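PDB 3C12: flagellar protein from Xanthomonas campestris pv. campestris, which is probably required for flagellar hook formation, perhaps as a capping scaffold, and is represented here by its C-terminal part with Ig-like and tudor-like domains. Local coordinates for residues 16-22 with 123-129; 37-43 with 55-61. All blocks are in the same frame, centred on the assembly; numbering follows the deposited sequence.

Interaction 1 of 2, residues 16-22 with 123-129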
ATOM      1  N   VAL A  16       8.585   3.288   1.602  1.00 49.82           N
ATOM      2  CA  VAL A  16       7.737   3.308   0.429  1.00 48.89           C
ATOM      3  C   VAL A  16       6.593   2.325   0.599  1.00 48.41           C
ATOM      4  O   VAL A  16       6.722   1.314   1.286  1.00 46.81           O
ATOM      5  CB  VAL A  16       8.536   2.931  -0.833  1.00 48.93           C
ATOM      6  CG1 VAL A  16       9.589   3.980  -1.111  1.00 49.02           C
ATOM      7  CG2 VAL A  16       9.191   1.576  -0.643  1.00 48.94           C
ATOM      8  N   PRO A  17       5.443   2.631  -0.006  1.00 48.42           N
ATOM      9  CA  PRO A  17       4.267   1.765   0.071  1.00 47.74           C
ATOM     10  C   PRO A  17       4.583   0.462  -0.648  1.00 47.54           C
ATOM     11  O   PRO A  17       4.894   0.472  -1.835  1.00 47.31           O
ATOM     12  CB  PRO A  17       3.198   2.570  -0.660  1.00 47.91           C
ATOM     13  CG  PRO A  17       3.618   3.975  -0.426  1.00 49.77           C
ATOM     14  CD  PRO A  17       5.102   3.912  -0.640  1.00 47.80           C
ATOM     15  N   SER A  18       4.513  -0.656   0.065  1.00 46.23           N
ATOM     16  CA  SER A  18       4.810  -1.945  -0.544  1.00 45.13           C
ATOM     17  C   SER A  18       3.901  -3.030   0.003  1.00 44.90           C
ATOM     18  O   SER A  18       3.634  -3.075   1.196  1.00 45.13           O
ATOM     19  CB  SER A  18       6.276  -2.314  -0.293  1.00 44.53           C
ATOM     20  OG  SER A  18       6.634  -3.498  -0.971  1.00 44.46           O
ATOM     21  N   ALA A  19       3.416  -3.895  -0.879  1.00 45.23           N
ATOM     22  CA  ALA A  19       2.548  -4.987  -0.470  1.00 44.62           C
ATOM     23  C   ALA A  19       3.403  -6.174  -0.066  1.00 44.96           C
ATOM     24  O   ALA A  19       2.895  -7.170   0.432  1.00 46.11           O
ATOM     25  CB  ALA A  19       1.621  -5.378  -1.604  1.00 43.36           C
ATOM     26  N   GLN A  20       4.707  -6.068  -0.285  1.00 44.64           N
ATOM     27  CA  GLN A  20       5.613  -7.144   0.079  1.00 46.18           C
ATOM     28  C   GLN A  20       6.888  -6.625   0.722  1.00 44.83           C
ATOM     29  O   GLN A  20       7.205  -5.445   0.635  1.00 42.05           O
ATOM     30  CB  GLN A  20       5.935  -8.020  -1.146  1.00 48.20           C
ATOM     31  CG  GLN A  20       6.298  -7.281  -2.426  1.00 53.40           C
ATOM     32  CD  GLN A  20       6.459  -8.214  -3.625  1.00 56.15           C
ATOM     33  OE1 GLN A  20       5.581  -9.022  -3.918  1.00 56.78           O
ATOM     34  NE2 GLN A  20       7.580  -8.094  -4.325  1.00 57.95           N
ATOM     35  N   VAL A  21       7.595  -7.517   1.402  1.00 45.02           N
ATOM     36  CA  VAL A  21       8.848  -7.180   2.068  1.00 46.06           C
ATOM     37  C   VAL A  21       9.898  -8.156   1.556  1.00 46.64           C
ATOM     38  O   VAL A  21       9.562  -9.179   0.978  1.00 46.30           O
ATOM     39  CB  VAL A  21       8.730  -7.329   3.598  1.00 46.09           C
ATOM     40  CG1 VAL A  21       7.625  -6.435   4.124  1.00 46.29           C
ATOM     41  CG2 VAL A  21       8.444  -8.767   3.956  1.00 45.90           C
ATOM     42  N   ALA A  22      11.168  -7.853   1.759  1.00 48.16           N
ATOM     43  CA  ALA A  22      12.195  -8.757   1.272  1.00 51.33           C
ATOM     44  C   ALA A  22      13.270  -9.049   2.308  1.00 53.83           C
ATOM     45  O   ALA A  22      13.551  -8.223   3.180  1.00 53.94           O
ATOM     46  CB  ALA A  22      12.827  -8.190   0.011  1.00 50.26           C
ATOM     47  N   LEU A 123      16.008   0.077  -4.859  1.00 50.17           N
ATOM     48  CA  LEU A 123      15.858  -0.380  -3.490  1.00 49.60           C
ATOM     49  C   LEU A 123      16.348  -1.804  -3.317  1.00 50.00           C
ATOM     50  O   LEU A 123      15.915  -2.716  -4.021  1.00 49.56           O
ATOM     51  CB  LEU A 123      14.395  -0.262  -3.089  1.00 48.93           C
ATOM     52  CG  LEU A 123      13.812   1.120  -3.383  1.00 49.86           C
ATOM     53  CD1 LEU A 123      12.334   1.100  -3.075  1.00 50.19           C
ATOM     54  CD2 LEU A 123      14.526   2.195  -2.559  1.00 47.92           C
ATOM     55  N   THR A 124      17.262  -1.981  -2.371  1.00 50.25           N
ATOM     56  CA  THR A 124      17.844  -3.279  -2.094  1.00 51.87           C
ATOM     57  C   THR A 124      16.794  -4.271  -1.622  1.00 52.08           C
ATOM     58  O   THR A 124      16.111  -4.039  -0.623  1.00 52.23           O
ATOM     59  CB  THR A 124      18.933  -3.167  -1.031  1.00 53.37           C
ATOM     60  OG1 THR A 124      19.821  -2.095  -1.379  1.00 55.64           O
ATOM     61  CG2 THR A 124      19.720  -4.465  -0.944  1.00 52.63           C
ATOM     62  N   GLY A 125      16.678  -5.371  -2.362  1.00 51.98           N
ATOM     63  CA  GLY A 125      15.716  -6.404  -2.044  1.00 52.22           C
ATOM     64  C   GLY A 125      14.372  -6.230  -2.732  1.00 52.90           C
ATOM     65  O   GLY A 125      13.878  -7.148  -3.399  1.00 52.24           O
ATOM     66  N   LEU A 126      13.776  -5.048  -2.573  1.00 53.92           N
ATOM     67  CA  LEU A 126      12.473  -4.755  -3.151  1.00 53.75           C
ATOM     68  C   LEU A 126      12.521  -4.572  -4.642  1.00 54.63           C
ATOM     69  O   LEU A 126      11.715  -5.144  -5.364  1.00 56.38           O
ATOM     70  CB  LEU A 126      11.879  -3.500  -2.522  1.00 52.34           C
ATOM     71  CG  LEU A 126      11.435  -3.661  -1.074  1.00 52.18           C
ATOM     72  CD1 LEU A 126      10.970  -2.331  -0.526  1.00 51.82           C
ATOM     73  CD2 LEU A 126      10.323  -4.686  -1.005  1.00 51.37           C
ATOM     74  N   GLY A 127      13.460  -3.762  -5.106  1.00 54.71           N
ATOM     75  CA  GLY A 127      13.556  -3.523  -6.526  1.00 54.13           C
ATOM     76  C   GLY A 127      13.532  -2.052  -6.892  1.00 54.00           C
ATOM     77  O   GLY A 127      14.257  -1.229  -6.326  1.00 54.59           O
ATOM     78  N   THR A 128      12.680  -1.708  -7.841  1.00 53.40           N
ATOM     79  CA  THR A 128      12.608  -0.337  -8.298  1.00 53.59           C
ATOM     80  C   THR A 128      11.493   0.487  -7.705  1.00 53.38           C
ATOM     81  O   THR A 128      10.435  -0.025  -7.338  1.00 54.09           O
ATOM     82  CB  THR A 128      12.495  -0.285  -9.836  1.00 54.00           C
ATOM     83  OG1 THR A 128      13.730   0.213 -10.372  1.00 54.84           O
ATOM     84  CG2 THR A 128      11.304   0.597 -10.285  1.00 53.80           C
ATOM     85  N   SER A 129      11.741   1.785  -7.626  1.00 52.88           N
ATOM     86  CA  SER A 129      10.753   2.688  -7.108  1.00 52.75           C
ATOM     87  C   SER A 129      10.948   4.084  -7.632  1.00 52.06           C
ATOM     88  O   SER A 129      12.035   4.640  -7.556  1.00 50.36           O
ATOM     89  CB  SER A 129      10.793   2.729  -5.585  1.00 53.37           C
ATOM     90  OG  SER A 129       9.841   3.670  -5.111  1.00 55.05           O
TER
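L126 and V16 carry most of the apolar contact, with help from L123 and A22. The two methyls of L126 do different work. L126 CD1 faces V16, and its nearest atom there is V16 CG2 at 4.3 Å. CD2 goes the other way, into the bend of residues 18-21. L126 CD2 lies 3.6 Å from Q20 O, with S18 OG and V21 CA close by. V16 and L123 meet tip to tip, V16 CG2 to L123 CD1 at 4.0 Å. V16 CG1 stands anti to the carbonyl carbon (chi1 -65°) and meets S129 OG, while CG2 is turned to the two leucines. At the other end A22 CB lies 3.7 Å from G125 C. G125 has a positive phi of 91°, which suits glycine at this turn.

The polar part is local to residues 16-22. S18 OG donates to Q20 O over 2.6 Å, tilted 15° from the carbonyl plane. This bond spans the bend against which L126 packs. In residues 123-129, L123 and G127 exchange two backbone bonds and close a tight hairpin turn. The turn packs on the 16-22 bend within the range of the FlgD tudor-like family.

Strand 98-115 contacts both segments: V16 and S18 pair with V105 and T103, and L126 touches A107. Strand 83-93 pairs with A19 and V21, and K84 of that strand also binds L126 O. P17, A19 and Q20 pack against the second subunit.

Interaction 2 of 2, residues 37-43 with 55-61; sequences SAGFVNF and QLSVPAS
The F43 ring has L56 O at its edge, near the ring plane, 4.1 Å from F43 CD1. V58 CG2 approaches the same ring obliquely, 4.0 Å from F43 CE1. F68 of strand 64-70 also meets this ring. The F40 ring is on the other side of the strands and has N42 CG at its edge, in plane. The amide planes of N42 and Q55 are 55° apart; N42 OD1 and Q55 OE1, both acceptors, sit 3.4 Å apart without bonding. N42 is turned so that CG stands beside its backbone N (chi1 -76°). That brings ND2 next to S57 and lets it make a weak bond back to V41 O.

These residues form an antiparallel beta hairpin of the Ig-like domain, built from strands 39-46 and 52-60. G39-A60, V41-V58 and F43-L56 are hydrogen-bonded pairs, each with two backbone bonds. The L56 N to F43 O bond is 2.7 Å long and nearly straight, at 170°. F40-P59 and N42-S57 are the non-hydrogen-bonded pairs between them.

V41 and V58 lie side by side, V41 CG1 to V58 CB at 4.0 Å. Both valines also touch V66, on the face they share with F43 and L56. F40, N42 and S57 line the opposite face.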
ATOM      1  N   SER A  37      -6.772   3.803  15.157  1.00 52.21           N
ATOM      2  CA  SER A  37      -7.416   3.679  16.453  1.00 54.12           C
ATOM      3  C   SER A  37      -6.496   2.945  17.405  1.00 53.52           C
ATOM      4  O   SER A  37      -5.469   2.423  16.992  1.00 54.05           O
ATOM      5  CB  SER A  37      -8.732   2.905  16.303  1.00 56.40           C
ATOM      6  OG  SER A  37      -9.375   2.713  17.554  1.00 61.78           O
ATOM      7  N   ALA A  38      -6.853   2.924  18.682  1.00 52.71           N
ATOM      8  CA  ALA A  38      -6.057   2.207  19.664  1.00 51.65           C
ATOM      9  C   ALA A  38      -6.470   0.739  19.538  1.00 51.30           C
ATOM     10  O   ALA A  38      -7.599   0.434  19.143  1.00 50.42           O
ATOM     11  CB  ALA A  38      -6.349   2.732  21.060  1.00 51.83           C
ATOM     12  N   GLY A  39      -5.556  -0.167  19.856  1.00 50.36           N
ATOM     13  CA  GLY A  39      -5.855  -1.584  19.751  1.00 49.12           C
ATOM     14  C   GLY A  39      -4.609  -2.341  19.349  1.00 48.96           C
ATOM     15  O   GLY A  39      -3.545  -2.121  19.917  1.00 50.35           O
ATOM     16  N   PHE A  40      -4.731  -3.243  18.385  1.00 47.95           N
ATOM     17  CA  PHE A  40      -3.569  -3.986  17.916  1.00 46.57           C
ATOM     18  C   PHE A  40      -3.634  -4.202  16.412  1.00 45.87           C
ATOM     19  O   PHE A  40      -4.698  -4.148  15.803  1.00 45.16           O
ATOM     20  CB  PHE A  40      -3.428  -5.339  18.639  1.00 46.62           C
ATOM     21  CG  PHE A  40      -4.532  -6.325  18.347  1.00 48.06           C
ATOM     22  CD1 PHE A  40      -5.766  -6.218  18.974  1.00 47.79           C
ATOM     23  CD2 PHE A  40      -4.328  -7.370  17.456  1.00 47.92           C
ATOM     24  CE1 PHE A  40      -6.774  -7.136  18.718  1.00 49.88           C
ATOM     25  CE2 PHE A  40      -5.333  -8.291  17.194  1.00 49.83           C
ATOM     26  CZ  PHE A  40      -6.556  -8.173  17.827  1.00 49.62           C
ATOM     27  N   VAL A  41      -2.480  -4.422  15.805  1.00 45.21           N
ATOM     28  CA  VAL A  41      -2.434  -4.661  14.381  1.00 46.33           C
ATOM     29  C   VAL A  41      -1.702  -5.966  14.143  1.00 44.81           C
ATOM     30  O   VAL A  41      -0.657  -6.221  14.734  1.00 43.50           O
ATOM     31  CB  VAL A  41      -1.729  -3.507  13.650  1.00 47.09           C
ATOM     32  CG1 VAL A  41      -0.455  -3.156  14.365  1.00 49.66           C
ATOM     33  CG2 VAL A  41      -1.441  -3.895  12.219  1.00 45.16           C
ATOM     34  N   ASN A  42      -2.280  -6.808  13.296  1.00 46.07           N
ATOM     35  CA  ASN A  42      -1.677  -8.092  12.974  1.00 46.99           C
ATOM     36  C   ASN A  42      -1.117  -8.091  11.561  1.00 46.38           C
ATOM     37  O   ASN A  42      -1.839  -7.870  10.588  1.00 45.81           O
ATOM     38  CB  ASN A  42      -2.697  -9.226  13.129  1.00 46.90           C
ATOM     39  CG  ASN A  42      -2.953  -9.584  14.575  1.00 47.92           C
ATOM     40  OD1 ASN A  42      -3.774 -10.442  14.871  1.00 47.48           O
ATOM     41  ND2 ASN A  42      -2.249  -8.925  15.483  1.00 51.34           N
ATOM     42  N   PHE A  43       0.187  -8.328  11.472  1.00 45.45           N
ATOM     43  CA  PHE A  43       0.886  -8.374  10.199  1.00 47.00           C
ATOM     44  C   PHE A  43       1.078  -9.828   9.816  1.00 46.43           C
ATOM     45  O   PHE A  43       1.699 -10.590  10.541  1.00 46.71           O
ATOM     46  CB  PHE A  43       2.241  -7.672  10.312  1.00 47.24           C
ATOM     47  CG  PHE A  43       2.148  -6.259  10.811  1.00 50.23           C
ATOM     48  CD1 PHE A  43       1.971  -5.995  12.162  1.00 51.22           C
ATOM     49  CD2 PHE A  43       2.210  -5.191   9.926  1.00 48.93           C
ATOM     50  CE1 PHE A  43       1.857  -4.692  12.624  1.00 52.24           C
ATOM     51  CE2 PHE A  43       2.096  -3.885  10.381  1.00 51.15           C
ATOM     52  CZ  PHE A  43       1.919  -3.636  11.731  1.00 52.09           C
ATOM     53  N   GLN A  55       3.057 -14.663  11.480  1.00 48.61           N
ATOM     54  CA  GLN A  55       2.130 -13.603  11.837  1.00 48.89           C
ATOM     55  C   GLN A  55       2.652 -12.823  13.042  1.00 47.28           C
ATOM     56  O   GLN A  55       3.106 -13.398  14.028  1.00 47.14           O
ATOM     57  CB  GLN A  55       0.765 -14.208  12.149  1.00 51.06           C
ATOM     58  CG  GLN A  55      -0.412 -13.337  11.758  1.00 56.69           C
ATOM     59  CD  GLN A  55      -1.309 -13.046  12.937  1.00 58.51           C
ATOM     60  OE1 GLN A  55      -2.515 -12.878  12.786  1.00 59.45           O
ATOM     61  NE2 GLN A  55      -0.718 -12.974  14.123  1.00 61.30           N
ATOM     62  N   LEU A  56       2.594 -11.504  12.945  1.00 45.83           N
ATOM     63  CA  LEU A  56       3.065 -10.639  14.013  1.00 44.46           C
ATOM     64  C   LEU A  56       1.892  -9.827  14.527  1.00 44.07           C
ATOM     65  O   LEU A  56       0.938  -9.568  13.794  1.00 44.47           O
ATOM     66  CB  LEU A  56       4.146  -9.691  13.486  1.00 44.59           C
ATOM     67  CG  LEU A  56       5.361 -10.312  12.793  1.00 45.84           C
ATOM     68  CD1 LEU A  56       6.093  -9.265  11.968  1.00 44.47           C
ATOM     69  CD2 LEU A  56       6.281 -10.927  13.835  1.00 46.80           C
ATOM     70  N   SER A  57       1.960  -9.432  15.790  1.00 42.02           N
ATOM     71  CA  SER A  57       0.900  -8.635  16.386  1.00 41.23           C
ATOM     72  C   SER A  57       1.556  -7.527  17.166  1.00 41.22           C
ATOM     73  O   SER A  57       2.541  -7.762  17.850  1.00 40.45           O
ATOM     74  CB  SER A  57       0.044  -9.497  17.313  1.00 41.63           C
ATOM     75  OG  SER A  57      -0.491 -10.606  16.612  1.00 41.16           O
ATOM     76  N   VAL A  58       1.031  -6.314  17.053  1.00 41.63           N
ATOM     77  CA  VAL A  58       1.604  -5.176  17.774  1.00 39.69           C
ATOM     78  C   VAL A  58       0.510  -4.307  18.360  1.00 42.14           C
ATOM     79  O   VAL A  58      -0.452  -3.963  17.672  1.00 41.63           O
ATOM     80  CB  VAL A  58       2.478  -4.276  16.851  1.00 39.16           C
ATOM     81  CG1 VAL A  58       3.057  -3.116  17.641  1.00 37.84           C
ATOM     82  CG2 VAL A  58       3.589  -5.084  16.237  1.00 35.21           C
ATOM     83  N   PRO A  59       0.645  -3.938  19.644  1.00 43.81           N
ATOM     84  CA  PRO A  59      -0.358  -3.091  20.293  1.00 42.31           C
ATOM     85  C   PRO A  59      -0.253  -1.661  19.763  1.00 44.47           C
ATOM     86  O   PRO A  59       0.780  -1.264  19.217  1.00 43.16           O
ATOM     87  CB  PRO A  59       0.005  -3.205  21.770  1.00 41.45           C
ATOM     88  CG  PRO A  59       1.486  -3.323  21.725  1.00 41.23           C
ATOM     89  CD  PRO A  59       1.716  -4.299  20.589  1.00 41.93           C
ATOM     90  N   ALA A  60      -1.333  -0.904  19.914  1.00 46.60           N
ATOM     91  CA  ALA A  60      -1.376   0.477  19.459  1.00 49.08           C
ATOM     92  C   ALA A  60      -1.992   1.378  20.526  1.00 51.35           C
ATOM     93  O   ALA A  60      -3.213   1.488  20.642  1.00 51.37           O
ATOM     94  CB  ALA A  60      -2.173   0.580  18.165  1.00 47.16           C
ATOM     95  N   SER A  61      -1.123   2.009  21.304  1.00 53.94           N
ATOM     96  CA  SER A  61      -1.521   2.924  22.363  1.00 55.92           C
ATOM     97  C   SER A  61      -2.737   3.760  21.959  1.00 56.39           C
ATOM     98  O   SER A  61      -3.648   3.988  22.761  1.00 57.35           O
ATOM     99  CB  SER A  61      -0.338   3.836  22.702  1.00 56.92           C
ATOM    100  OG  SER A  61       0.285   4.337  21.522  1.00 59.80           O
TER

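In the fold
The centres of the two interactions are about 22 Å apart, and their nearest atoms come within about 8 Å without touching. Interaction 2 is nested along the chain inside the loop closed by interaction 1. Its two segments are near neighbours in sequence, whereas 16-22 and 123-129 are 101 residues apart. Both reach the same antiparallel sheet, and strand 83-93 borders each of them. Interaction 2 is a hairpin within the Ig-like domain. Interaction 1 brings the early part of the chain back against its late part. This nesting is consistent with an Ig-like domain inserted within the sequence of a tudor-like one.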